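PDB 6MLT: hemolysin-related protein from Vibrio cholerae serotype O1, which is a secreted biofilm matrix protein that binds calcium and probably helps the biofilm adhere to surfaces through carbohydrate binding. Local coordinates for residues 275-287 and 599-611. Sequence-based numbering, arbitrary orientation.
Sequences SVQAVSSFLGKPS and THNSFRSATIRVP
Arg604 reaches across to Gln277 and hydrogen-bonds its backbone oxygen. Arg604 NE donates to Gln277 O at 2.7 Å, with the oxygen near the guanidinium plane. NH2 adds a weak second bond to the same oxygen. A bend at chi3 (-75°) turns the guanidinium against the strand instead of letting the side chain run straight on. The group lies between two hydrocarbon surfaces. Val276 CG2 sits over the centre of one face, 3.4 Å from Arg604 CZ, and Phe603 CE1 lies over the opposite face, offset toward the rim. NH2 also donates to Ser224 O, which helps fix the rotation of the group.

Next to it, Val279 and Phe603 form a single antiparallel hydrogen-bonded bridge. Val279 N binds Phe603 O at 3.1 Å, and Phe603 N binds Val279 O at 2.8 Å. The loop 599-611 thus lines the edge strand 277-279 of a four-stranded antiparallel sheet of the propeller-like body.

At the other end, Arg609 runs extended from CG to NE. Its guanidinium has Ser281 CB over one face, 3.9 Å from Arg609 NH2, and Thr607 CG2 over the other. Arg609 NH2 forms a salt bridge with Asp489, whose carboxylate also bonds Ser280 OG, Ser605 OG and Thr607 OG1. Water 1 links Ser281 OG to His600 O.

The two arginines are therefore held differently: buried Arg604 has backbone carbonyls at NE and NH2, Arg609 a carboxylate that probably stabilises its positive charge.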
loop_
_atom_site.group_PDB
_atom_site.type_symbol
_atom_site.label_atom_id
_atom_site.label_comp_id
_atom_site.label_asym_id
_atom_site.label_seq_id
_atom_site.Cartn_x
_atom_site.Cartn_y
_atom_site.Cartn_z
ATOM N N SER A 275 -0.634 17.828 4.359
ATOM C CA SER A 275 0.669 17.257 4.683
ATOM C C SER A 275 0.768 15.762 4.425
ATOM O O SER A 275 1.887 15.234 4.393
ATOM C CB SER A 275 1.019 17.495 6.160
ATOM O OG SER A 275 0.380 16.538 6.998
ATOM N N VAL A 276 -0.359 15.067 4.260
ATOM C CA VAL A 276 -0.369 13.609 4.244
ATOM C C VAL A 276 -1.608 13.160 3.489
ATOM O O VAL A 276 -2.608 13.880 3.425
ATOM C CB VAL A 276 -0.331 13.040 5.687
ATOM C CG1 VAL A 276 -1.588 13.433 6.455
ATOM C CG2 VAL A 276 -0.165 11.519 5.681
ATOM N N GLN A 277 -1.525 11.969 2.894
ATOM C CA GLN A 277 -2.619 11.381 2.144
ATOM C C GLN A 277 -2.787 9.926 2.544
ATOM O O GLN A 277 -1.879 9.303 3.102
ATOM C CB GLN A 277 -2.382 11.418 0.624
ATOM C CG GLN A 277 -1.379 12.425 0.147
ATOM C CD GLN A 277 0.073 12.069 0.490
ATOM O OE1 GLN A 277 0.428 10.909 0.685
ATOM N NE2 GLN A 277 0.909 13.083 0.572
ATOM N N ALA A 278 -3.969 9.401 2.241
ATOM C CA ALA A 278 -4.219 7.970 2.189
ATOM C C ALA A 278 -4.527 7.604 0.744
ATOM O O ALA A 278 -5.158 8.382 0.021
ATOM C CB ALA A 278 -5.374 7.563 3.116
ATOM N N VAL A 279 -4.054 6.436 0.316
ATOM C CA VAL A 279 -4.208 5.975 -1.060
ATOM C C VAL A 279 -4.764 4.560 -1.008
ATOM O O VAL A 279 -4.158 3.677 -0.389
ATOM C CB VAL A 279 -2.871 6.004 -1.822
ATOM C CG1 VAL A 279 -3.067 5.575 -3.274
ATOM C CG2 VAL A 279 -2.235 7.393 -1.726
ATOM N N SER A 280 -5.907 4.335 -1.641
ATOM C CA SER A 280 -6.550 3.035 -1.473
ATOM C C SER A 280 -7.637 2.849 -2.524
ATOM O O SER A 280 -7.843 3.693 -3.403
ATOM C CB SER A 280 -7.128 2.900 -0.066
ATOM O OG SER A 280 -7.320 1.540 0.253
ATOM N N SER A 281 -8.314 1.705 -2.434
ATOM C CA SER A 281 -9.465 1.393 -3.282
ATOM C C SER A 281 -10.679 2.115 -2.707
ATOM O O SER A 281 -11.460 1.566 -1.926
ATOM C CB SER A 281 -9.694 -0.115 -3.349
ATOM O OG SER A 281 -8.562 -0.785 -3.868
ATOM N N PHE A 282 -10.821 3.384 -3.094
ATOM C CA PHE A 282 -11.889 4.247 -2.608
ATOM C C PHE A 282 -13.055 4.370 -3.577
ATOM O O PHE A 282 -14.172 4.679 -3.150
ATOM C CB PHE A 282 -11.368 5.668 -2.366
ATOM C CG PHE A 282 -10.428 5.812 -1.205
ATOM C CD1 PHE A 282 -10.844 5.533 0.082
ATOM C CD2 PHE A 282 -9.147 6.311 -1.395
ATOM C CE1 PHE A 282 -9.988 5.705 1.156
ATOM C CE2 PHE A 282 -8.288 6.486 -0.318
ATOM C CZ PHE A 282 -8.716 6.186 0.955
ATOM N N LEU A 283 -12.802 4.199 -4.870
ATOM C CA LEU A 283 -13.781 4.482 -5.908
ATOM C C LEU A 283 -14.447 3.224 -6.447
ATOM O O LEU A 283 -15.356 3.325 -7.274
ATOM C CB LEU A 283 -13.112 5.244 -7.056
ATOM C CG LEU A 283 -12.265 6.452 -6.642
ATOM C CD1 LEU A 283 -11.755 7.182 -7.883
ATOM C CD2 LEU A 283 -13.069 7.386 -5.759
ATOM N N GLY A 284 -14.025 2.057 -5.989
ATOM C CA GLY A 284 -14.587 0.802 -6.445
ATOM C C GLY A 284 -13.778 -0.332 -5.863
ATOM O O GLY A 284 -12.713 -0.133 -5.274
ATOM N N LYS A 285 -14.311 -1.537 -6.013
ATOM C CA LYS A 285 -13.572 -2.708 -5.574
ATOM C C LYS A 285 -12.424 -2.978 -6.545
ATOM O O LYS A 285 -12.542 -2.704 -7.740
ATOM C CB LYS A 285 -14.491 -3.926 -5.490
ATOM N N PRO A 286 -11.292 -3.489 -6.058
ATOM C CA PRO A 286 -10.197 -3.835 -6.983
ATOM C C PRO A 286 -10.645 -4.692 -8.159
ATOM O O PRO A 286 -10.128 -4.525 -9.271
ATOM C CB PRO A 286 -9.204 -4.581 -6.083
ATOM C CG PRO A 286 -9.434 -4.013 -4.725
ATOM C CD PRO A 286 -10.913 -3.703 -4.648
ATOM N N SER A 287 -11.608 -5.590 -7.954
ATOM C CA SER A 287 -12.084 -6.435 -9.044
ATOM C C SER A 287 -12.804 -5.642 -10.128
ATOM O O SER A 287 -12.866 -6.102 -11.274
ATOM C CB SER A 287 -13.014 -7.518 -8.500
ATOM O OG SER A 287 -14.171 -6.940 -7.926
ATOM N N THR A 599 0.618 -5.639 -4.452
ATOM C CA THR A 599 -0.141 -6.556 -3.614
ATOM C C THR A 599 -1.447 -5.886 -3.251
ATOM O O THR A 599 -2.394 -5.888 -4.055
ATOM C CB THR A 599 0.695 -7.005 -2.407
ATOM O OG1 THR A 599 1.283 -5.876 -1.744
ATOM C CG2 THR A 599 1.817 -7.937 -2.864
ATOM N N HIS A 600 -1.573 -5.311 -2.050
ATOM C CA HIS A 600 -2.785 -4.611 -1.642
ATOM C C HIS A 600 -2.903 -3.224 -2.265
ATOM O O HIS A 600 -4.015 -2.695 -2.353
ATOM C CB HIS A 600 -2.816 -4.486 -0.117
ATOM C CG HIS A 600 -1.556 -3.915 0.449
ATOM N ND1 HIS A 600 -1.372 -2.562 0.640
ATOM C CD2 HIS A 600 -0.398 -4.508 0.818
ATOM C CE1 HIS A 600 -0.163 -2.350 1.128
ATOM N NE2 HIS A 600 0.451 -3.515 1.237
ATOM N N ASN A 601 -1.786 -2.628 -2.685
ATOM C CA ASN A 601 -1.775 -1.332 -3.358
ATOM C C ASN A 601 -2.541 -0.281 -2.556
ATOM O O ASN A 601 -3.413 0.422 -3.072
ATOM C CB ASN A 601 -2.330 -1.444 -4.777
ATOM C CG ASN A 601 -1.997 -0.227 -5.618
ATOM O OD1 ASN A 601 -1.064 0.511 -5.302
ATOM N ND2 ASN A 601 -2.751 -0.013 -6.694
ATOM N N SER A 602 -2.193 -0.165 -1.276
ATOM C CA SER A 602 -2.792 0.836 -0.407
ATOM C C SER A 602 -1.709 1.462 0.459
ATOM O O SER A 602 -0.606 0.928 0.594
ATOM C CB SER A 602 -3.889 0.236 0.483
ATOM O OG SER A 602 -3.325 -0.624 1.460
ATOM N N PHE A 603 -2.047 2.601 1.056
ATOM C CA PHE A 603 -1.144 3.305 1.953
ATOM C C PHE A 603 -1.988 4.022 2.996
ATOM O O PHE A 603 -2.899 4.782 2.654
ATOM C CB PHE A 603 -0.253 4.285 1.180
ATOM C CG PHE A 603 1.108 4.470 1.786
ATOM C CD1 PHE A 603 1.281 5.304 2.879
ATOM C CD2 PHE A 603 2.214 3.802 1.272
ATOM C CE1 PHE A 603 2.527 5.470 3.445
ATOM C CE2 PHE A 603 3.465 3.970 1.839
ATOM C CZ PHE A 603 3.621 4.801 2.925
ATOM N N ARG A 604 -1.686 3.747 4.267
ATOM C CA ARG A 604 -2.468 4.211 5.412
ATOM C C ARG A 604 -3.915 3.721 5.347
ATOM O O ARG A 604 -4.847 4.414 5.751
ATOM C CB ARG A 604 -2.377 5.736 5.554
ATOM C CG ARG A 604 -1.129 6.165 6.367
ATOM C CD ARG A 604 -0.928 7.677 6.389
ATOM N NE ARG A 604 -0.407 8.173 5.113
ATOM C CZ ARG A 604 0.871 8.431 4.861
ATOM N NH1 ARG A 604 1.804 8.257 5.789
ATOM N NH2 ARG A 604 1.219 8.880 3.669
ATOM N N SER A 605 -4.095 2.491 4.873
ATOM C CA SER A 605 -5.348 1.761 4.997
ATOM C C SER A 605 -5.190 0.596 5.968
ATOM O O SER A 605 -4.178 -0.116 5.943
ATOM C CB SER A 605 -5.820 1.214 3.646
ATOM O OG SER A 605 -6.934 0.364 3.841
ATOM N N ALA A 606 -6.203 0.394 6.807
ATOM C CA ALA A 606 -6.242 -0.730 7.730
ATOM C C ALA A 606 -6.828 -1.995 7.115
ATOM O O ALA A 606 -6.832 -3.040 7.774
ATOM C CB ALA A 606 -7.054 -0.357 8.977
ATOM N N THR A 607 -7.330 -1.932 5.885
ATOM C CA THR A 607 -8.085 -3.045 5.320
ATOM C C THR A 607 -7.143 -4.121 4.797
ATOM O O THR A 607 -6.310 -3.855 3.927
ATOM C CB THR A 607 -8.993 -2.558 4.196
ATOM O OG1 THR A 607 -9.863 -1.535 4.691
ATOM C CG2 THR A 607 -9.835 -3.721 3.630
ATOM N N ILE A 608 -7.293 -5.343 5.303
ATOM C CA ILE A 608 -6.515 -6.467 4.788
ATOM C C ILE A 608 -7.064 -6.838 3.418
ATOM O O ILE A 608 -8.262 -7.104 3.269
ATOM C CB ILE A 608 -6.564 -7.663 5.750
ATOM C CG1 ILE A 608 -5.890 -7.302 7.074
ATOM C CG2 ILE A 608 -5.891 -8.898 5.119
ATOM C CD1 ILE A 608 -6.021 -8.381 8.153
ATOM N N ARG A 609 -6.195 -6.849 2.411
ATOM C CA ARG A 609 -6.588 -7.155 1.042
ATOM C C ARG A 609 -5.674 -8.220 0.461
ATOM O O ARG A 609 -4.456 -8.179 0.656
ATOM C CB ARG A 609 -6.540 -5.914 0.147
ATOM C CG ARG A 609 -7.747 -5.038 0.291
ATOM C CD ARG A 609 -7.775 -3.913 -0.733
ATOM N NE ARG A 609 -9.058 -3.227 -0.663
ATOM C CZ ARG A 609 -9.318 -2.197 0.133
ATOM N NH1 ARG A 609 -8.368 -1.701 0.922
ATOM N NH2 ARG A 609 -10.530 -1.654 0.128
ATOM N N VAL A 610 -6.277 -9.167 -0.251
ATOM C CA VAL A 610 -5.559 -10.180 -1.022
ATOM C C VAL A 610 -5.330 -9.630 -2.427
ATOM O O VAL A 610 -6.272 -9.099 -3.032
ATOM C CB VAL A 610 -6.337 -11.504 -1.066
ATOM C CG1 VAL A 610 -5.598 -12.542 -1.907
ATOM C CG2 VAL A 610 -6.577 -12.022 0.345
ATOM N N PRO A 611 -4.128 -9.739 -2.988
ATOM C CA PRO A 611 -3.874 -9.152 -4.312
ATOM C C PRO A 611 -4.696 -9.795 -5.420
ATOM O O PRO A 611 -5.132 -10.946 -5.336
ATOM C CB PRO A 611 -2.377 -9.389 -4.544
ATOM C CG PRO A 611 -1.894 -10.242 -3.429
ATOM C CD PRO A 611 -2.898 -10.219 -2.334
HETATM O O HOH W 1 -6.043 -0.847 -2.845
#